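Long-range contact in tryptophan halogenase superfamily (Brevundimonas sp. BAL3, PDB 6FRL), which probably catalyses the flavin-dependent halogenation of an aromatic substrate, with bromination preferred over chlorination: residues B[93-107]-B[445-457]. Numbering follows the deposited sequence.
Sequences WSGPGSDFIHPFGLY and FHPASWLAIYDGF
Over the centre of one face of the Phe100 ring lies Gly456 CA in a CH-pi contact, 3.5 Å from the ring centroid; Ile453 CD1 sits at its edge, in plane. Its rim also turns toward the face of Phe457 in an offset edge-to-face pair, planes at 66°. The motif is a helix packed antiparallel on an edge strand: helix 447-456 lies along strand 99-103, an edge strand of the larger, seven-stranded mixed sheet of this tryptophan-halogenase fold, with axes 8.2 Å apart. Phe100 CG stands between the backbone N and the carbonyl carbon (chi1 80°), which lays the ring flat against Gly456; a side chain at that glycine would collide with it. An alanine in place of Phe100 would be likely to open a gap beside Gly456 and rob Phe457 of its edge-on partner. Phe457 is also met by Trp93, whose CB lies 3.5 Å from Phe457 CE1. Farther along, Tyr107 has Ala448 O at its ring edge, while its OH comes within 3.2 Å of Ala452 CB and its CD2 leans on Leu451 CD2. Gly105 O and Leu106 CD2 both rest on Ala448 CB. Just before the type II turn of residues 95-98, a water bridges Ser94 OG and Gly456 O, donating to the latter. The His102 imidazole, with CG anti to the backbone N (chi1 176°), reaches toward the helix and is held from two sides: ND1 is hydrogen-bonded to Glu351 OE1, and NE2 makes a short 2.5 Å hydrogen bond to Ser449 OG, which lies in the ring plane.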
loop_
_atom_site.group_PDB
_atom_site.type_symbol
_atom_site.label_atom_id
_atom_site.label_comp_id
_atom_site.label_asym_id
_atom_site.label_seq_id
_atom_site.Cartn_x
_atom_site.Cartn_y
_atom_site.Cartn_z
ATOM N N TRP B 93 -16.813 26.111 -8.522
ATOM C CA TRP B 93 -16.743 25.705 -7.084
ATOM C C TRP B 93 -15.999 26.738 -6.223
ATOM O O TRP B 93 -16.137 26.752 -4.994
ATOM C CB TRP B 93 -16.133 24.290 -6.895
ATOM C CG TRP B 93 -17.040 23.189 -7.359
ATOM C CD1 TRP B 93 -17.430 22.935 -8.656
ATOM C CD2 TRP B 93 -17.722 22.222 -6.541
ATOM N NE1 TRP B 93 -18.305 21.865 -8.683
ATOM C CE2 TRP B 93 -18.503 21.417 -7.405
ATOM C CE3 TRP B 93 -17.755 21.960 -5.168
ATOM C CZ2 TRP B 93 -19.290 20.372 -6.934
ATOM C CZ3 TRP B 93 -18.534 20.905 -4.707
ATOM C CH2 TRP B 93 -19.287 20.129 -5.580
ATOM N N SER B 94 -15.194 27.573 -6.880
ATOM C CA SER B 94 -14.414 28.615 -6.209
ATOM C C SER B 94 -14.965 30.048 -6.436
ATOM O O SER B 94 -14.366 31.011 -5.972
ATOM C CB SER B 94 -12.939 28.515 -6.640
ATOM O OG SER B 94 -12.280 27.453 -5.977
ATOM N N GLY B 95 -16.122 30.167 -7.093
ATOM C CA GLY B 95 -16.685 31.426 -7.545
ATOM C C GLY B 95 -16.840 31.435 -9.063
ATOM O O GLY B 95 -16.141 30.684 -9.751
ATOM N N PRO B 96 -17.764 32.270 -9.592
ATOM C CA PRO B 96 -17.981 32.468 -11.024
ATOM C C PRO B 96 -16.729 32.451 -11.912
ATOM O O PRO B 96 -15.786 33.218 -11.677
ATOM C CB PRO B 96 -18.643 33.847 -11.060
ATOM C CG PRO B 96 -19.515 33.837 -9.849
ATOM C CD PRO B 96 -18.865 32.907 -8.836
ATOM N N GLY B 97 -16.739 31.555 -12.906
ATOM C CA GLY B 97 -15.635 31.392 -13.837
ATOM C C GLY B 97 -14.541 30.411 -13.418
ATOM O O GLY B 97 -13.673 30.081 -14.258
ATOM N N SER B 98 -14.538 29.942 -12.155
ATOM C CA SER B 98 -13.511 28.992 -11.717
ATOM C C SER B 98 -13.613 27.702 -12.566
ATOM O O SER B 98 -14.686 27.329 -13.028
ATOM C CB SER B 98 -13.621 28.667 -10.224
ATOM O OG SER B 98 -14.686 27.756 -9.945
ATOM N N ASP B 99 -12.477 27.052 -12.777
ATOM C CA ASP B 99 -12.351 26.018 -13.792
ATOM C C ASP B 99 -11.064 25.186 -13.563
ATOM O O ASP B 99 -9.957 25.713 -13.749
ATOM C CB ASP B 99 -12.349 26.699 -15.164
ATOM C CG ASP B 99 -12.361 25.720 -16.341
ATOM O OD1 ASP B 99 -12.184 24.493 -16.161
ATOM O OD2 ASP B 99 -12.528 26.209 -17.487
ATOM N N PHE B 100 -11.229 23.922 -13.133
ATOM C CA PHE B 100 -10.136 22.966 -13.089
ATOM C C PHE B 100 -10.554 21.542 -13.501
ATOM O O PHE B 100 -11.731 21.213 -13.493
ATOM C CB PHE B 100 -9.427 23.003 -11.726
ATOM C CG PHE B 100 -10.132 22.249 -10.627
ATOM C CD1 PHE B 100 -11.099 22.883 -9.839
ATOM C CD2 PHE B 100 -9.799 20.908 -10.344
ATOM C CE1 PHE B 100 -11.745 22.196 -8.814
ATOM C CE2 PHE B 100 -10.446 20.210 -9.319
ATOM C CZ PHE B 100 -11.425 20.849 -8.546
ATOM N N ILE B 101 -9.582 20.732 -13.926
ATOM C CA ILE B 101 -9.826 19.335 -14.327
ATOM C C ILE B 101 -9.053 18.344 -13.418
ATOM O O ILE B 101 -7.802 18.445 -13.284
ATOM C CB ILE B 101 -9.426 19.070 -15.807
ATOM C CG1 ILE B 101 -10.325 19.846 -16.747
ATOM C CG2 ILE B 101 -9.590 17.607 -16.146
ATOM C CD1 ILE B 101 -9.908 19.826 -18.223
ATOM N N HIS B 102 -9.792 17.375 -12.864
ATOM C CA HIS B 102 -9.211 16.200 -12.172
ATOM C C HIS B 102 -9.018 15.103 -13.174
ATOM O O HIS B 102 -9.983 14.475 -13.592
ATOM C CB HIS B 102 -10.117 15.708 -11.023
ATOM C CG HIS B 102 -9.628 14.461 -10.347
ATOM N ND1 HIS B 102 -10.441 13.685 -9.541
ATOM C CD2 HIS B 102 -8.428 13.834 -10.392
ATOM C CE1 HIS B 102 -9.767 12.623 -9.139
ATOM N NE2 HIS B 102 -8.535 12.702 -9.625
ATOM N N PRO B 103 -7.771 14.870 -13.585
ATOM C CA PRO B 103 -7.485 13.864 -14.592
ATOM C C PRO B 103 -7.148 12.500 -13.998
ATOM O O PRO B 103 -6.973 12.389 -12.799
ATOM C CB PRO B 103 -6.238 14.443 -15.250
ATOM C CG PRO B 103 -5.470 14.997 -14.079
ATOM C CD PRO B 103 -6.534 15.586 -13.214
ATOM N N PHE B 104 -6.965 11.511 -14.854
ATOM C CA PHE B 104 -6.315 10.237 -14.473
ATOM C C PHE B 104 -4.848 10.305 -14.878
ATOM O O PHE B 104 -4.493 9.913 -15.997
ATOM C CB PHE B 104 -7.015 9.053 -15.136
ATOM C CG PHE B 104 -8.507 9.111 -15.026
ATOM C CD1 PHE B 104 -9.111 9.037 -13.786
ATOM C CD2 PHE B 104 -9.320 9.251 -16.160
ATOM C CE1 PHE B 104 -10.498 9.088 -13.664
ATOM C CE2 PHE B 104 -10.709 9.296 -16.036
ATOM C CZ PHE B 104 -11.288 9.218 -14.790
ATOM N N GLY B 105 -4.017 10.851 -13.990
ATOM C CA GLY B 105 -2.583 10.940 -14.222
ATOM C C GLY B 105 -1.851 11.688 -13.113
ATOM O O GLY B 105 -2.475 12.335 -12.247
ATOM N N LEU B 106 -0.520 11.614 -13.156
ATOM C CA LEU B 106 0.336 12.438 -12.298
ATOM C C LEU B 106 0.658 13.801 -12.954
ATOM O O LEU B 106 0.366 14.009 -14.147
ATOM C CB LEU B 106 1.642 11.716 -11.965
ATOM C CG LEU B 106 1.602 10.242 -11.562
ATOM C CD1 LEU B 106 3.046 9.765 -11.293
ATOM C CD2 LEU B 106 0.662 10.075 -10.390
ATOM N N TYR B 107 1.231 14.705 -12.140
ATOM C CA TYR B 107 1.688 16.036 -12.557
ATOM C C TYR B 107 3.207 16.116 -12.669
ATOM O O TYR B 107 3.922 15.819 -11.726
ATOM C CB TYR B 107 1.233 17.091 -11.554
ATOM C CG TYR B 107 -0.251 17.284 -11.522
ATOM C CD1 TYR B 107 -0.891 18.133 -12.426
ATOM C CD2 TYR B 107 -1.036 16.604 -10.604
ATOM C CE1 TYR B 107 -2.278 18.307 -12.383
ATOM C CE2 TYR B 107 -2.415 16.782 -10.565
ATOM C CZ TYR B 107 -3.028 17.609 -11.452
ATOM O OH TYR B 107 -4.372 17.775 -11.407
ATOM N N PHE B 445 -8.572 6.645 -4.359
ATOM C CA PHE B 445 -7.946 7.817 -4.926
ATOM C C PHE B 445 -6.553 8.017 -4.387
ATOM O O PHE B 445 -6.357 8.133 -3.190
ATOM C CB PHE B 445 -8.820 9.040 -4.636
ATOM C CG PHE B 445 -10.142 8.957 -5.318
ATOM C CD1 PHE B 445 -10.227 9.197 -6.684
ATOM C CD2 PHE B 445 -11.254 8.501 -4.640
ATOM C CE1 PHE B 445 -11.426 9.046 -7.354
ATOM C CE2 PHE B 445 -12.458 8.381 -5.300
ATOM C CZ PHE B 445 -12.542 8.651 -6.670
ATOM N N HIS B 446 -5.592 8.079 -5.292
ATOM C CA HIS B 446 -4.176 8.102 -4.938
ATOM C C HIS B 446 -3.701 9.553 -4.780
ATOM O O HIS B 446 -4.449 10.475 -5.058
ATOM C CB HIS B 446 -3.386 7.297 -5.995
ATOM C CG HIS B 446 -3.842 5.861 -6.119
ATOM N ND1 HIS B 446 -4.521 5.390 -7.224
ATOM C CD2 HIS B 446 -3.767 4.816 -5.253
ATOM C CE1 HIS B 446 -4.824 4.118 -7.045
ATOM N NE2 HIS B 446 -4.390 3.749 -5.853
ATOM N N PRO B 447 -2.478 9.778 -4.283
ATOM C CA PRO B 447 -2.029 11.156 -4.013
ATOM C C PRO B 447 -2.253 12.234 -5.116
ATOM O O PRO B 447 -2.614 13.384 -4.792
ATOM C CB PRO B 447 -0.533 10.942 -3.744
ATOM C CG PRO B 447 -0.537 9.663 -2.968
ATOM C CD PRO B 447 -1.511 8.806 -3.731
ATOM N N ALA B 448 -2.068 11.875 -6.391
ATOM C CA ALA B 448 -2.255 12.869 -7.475
ATOM C C ALA B 448 -3.709 13.382 -7.573
ATOM O O ALA B 448 -3.959 14.522 -7.996
ATOM C CB ALA B 448 -1.780 12.328 -8.811
ATOM N N SER B 449 -4.669 12.553 -7.171
ATOM C CA SER B 449 -6.053 12.997 -7.179
ATOM C C SER B 449 -6.342 13.981 -6.059
ATOM O O SER B 449 -7.168 14.878 -6.226
ATOM C CB SER B 449 -6.996 11.792 -7.121
ATOM O OG SER B 449 -6.986 11.147 -8.381
ATOM N N TRP B 450 -5.687 13.787 -4.916
ATOM C CA TRP B 450 -5.810 14.705 -3.767
ATOM C C TRP B 450 -5.200 16.069 -4.116
ATOM O O TRP B 450 -5.804 17.120 -3.869
ATOM C CB TRP B 450 -5.161 14.077 -2.497
ATOM C CG TRP B 450 -5.996 12.949 -1.967
ATOM C CD1 TRP B 450 -5.968 11.655 -2.380
ATOM C CD2 TRP B 450 -7.039 13.031 -0.987
ATOM N NE1 TRP B 450 -6.907 10.913 -1.706
ATOM C CE2 TRP B 450 -7.591 11.737 -0.855
ATOM C CE3 TRP B 450 -7.577 14.079 -0.218
ATOM C CZ2 TRP B 450 -8.648 11.455 0.019
ATOM C CZ3 TRP B 450 -8.617 13.795 0.665
ATOM C CH2 TRP B 450 -9.137 12.495 0.776
ATOM N N LEU B 451 -4.000 16.010 -4.716
ATOM C CA LEU B 451 -3.313 17.169 -5.296
ATOM C C LEU B 451 -4.201 17.972 -6.236
ATOM O O LEU B 451 -4.240 19.191 -6.139
ATOM C CB LEU B 451 -2.053 16.743 -6.027
ATOM C CG LEU B 451 -1.135 17.826 -6.606
ATOM C CD1 LEU B 451 -0.798 18.926 -5.603
ATOM C CD2 LEU B 451 0.171 17.206 -7.107
ATOM N N ALA B 452 -4.927 17.292 -7.125
ATOM C CA ALA B 452 -5.816 17.979 -8.084
ATOM C C ALA B 452 -6.901 18.790 -7.373
ATOM O O ALA B 452 -7.284 19.886 -7.812
ATOM C CB ALA B 452 -6.453 16.985 -9.045
ATOM N N ILE B 453 -7.408 18.240 -6.274
ATOM C CA ILE B 453 -8.443 18.929 -5.520
ATOM C C ILE B 453 -7.834 20.079 -4.692
ATOM O O ILE B 453 -8.358 21.207 -4.711
ATOM C CB ILE B 453 -9.256 17.934 -4.670
ATOM C CG1 ILE B 453 -9.863 16.815 -5.575
ATOM C CG2 ILE B 453 -10.342 18.661 -3.869
ATOM C CD1 ILE B 453 -10.591 17.271 -6.831
ATOM N N TYR B 454 -6.701 19.824 -4.019
ATOM C CA TYR B 454 -6.052 20.895 -3.257
ATOM C C TYR B 454 -5.775 22.083 -4.185
ATOM O O TYR B 454 -6.188 23.211 -3.891
ATOM C CB TYR B 454 -4.773 20.429 -2.554
ATOM C CG TYR B 454 -4.980 19.436 -1.409
ATOM C CD1 TYR B 454 -5.891 19.680 -0.403
ATOM C CD2 TYR B 454 -4.220 18.257 -1.326
ATOM C CE1 TYR B 454 -6.056 18.773 0.658
ATOM C CE2 TYR B 454 -4.376 17.346 -0.294
ATOM C CZ TYR B 454 -5.298 17.603 0.698
ATOM O OH TYR B 454 -5.462 16.727 1.750
ATOM N N ASP B 455 -5.167 21.805 -5.331
ATOM C CA ASP B 455 -4.842 22.851 -6.289
ATOM C C ASP B 455 -6.067 23.498 -6.909
ATOM O O ASP B 455 -6.112 24.714 -7.071
ATOM C CB ASP B 455 -3.920 22.330 -7.394
ATOM C CG ASP B 455 -3.836 23.259 -8.538
ATOM O OD1 ASP B 455 -3.178 24.295 -8.344
ATOM O OD2 ASP B 455 -4.453 22.964 -9.601
ATOM N N GLY B 456 -7.066 22.705 -7.261
ATOM C CA GLY B 456 -8.332 23.246 -7.811
ATOM C C GLY B 456 -9.054 24.234 -6.899
ATOM O O GLY B 456 -9.640 25.205 -7.373
ATOM N N PHE B 457 -9.017 23.983 -5.588
ATOM C CA PHE B 457 -9.578 24.928 -4.621
ATOM C C PHE B 457 -8.590 25.933 -4.041
ATOM O O PHE B 457 -8.941 26.629 -3.117
ATOM C CB PHE B 457 -10.270 24.178 -3.486
ATOM C CG PHE B 457 -11.518 23.492 -3.912
ATOM C CD1 PHE B 457 -12.719 24.171 -3.924
ATOM C CD2 PHE B 457 -11.489 22.175 -4.327
ATOM C CE1 PHE B 457 -13.877 23.522 -4.305
ATOM C CE2 PHE B 457 -12.631 21.531 -4.732
ATOM C CZ PHE B 457 -13.837 22.201 -4.723
HETATM O O HOH W 1 -12.381 25.683 -7.895
HETATM O O HOH W 2 -9.203 28.195 -7.172
#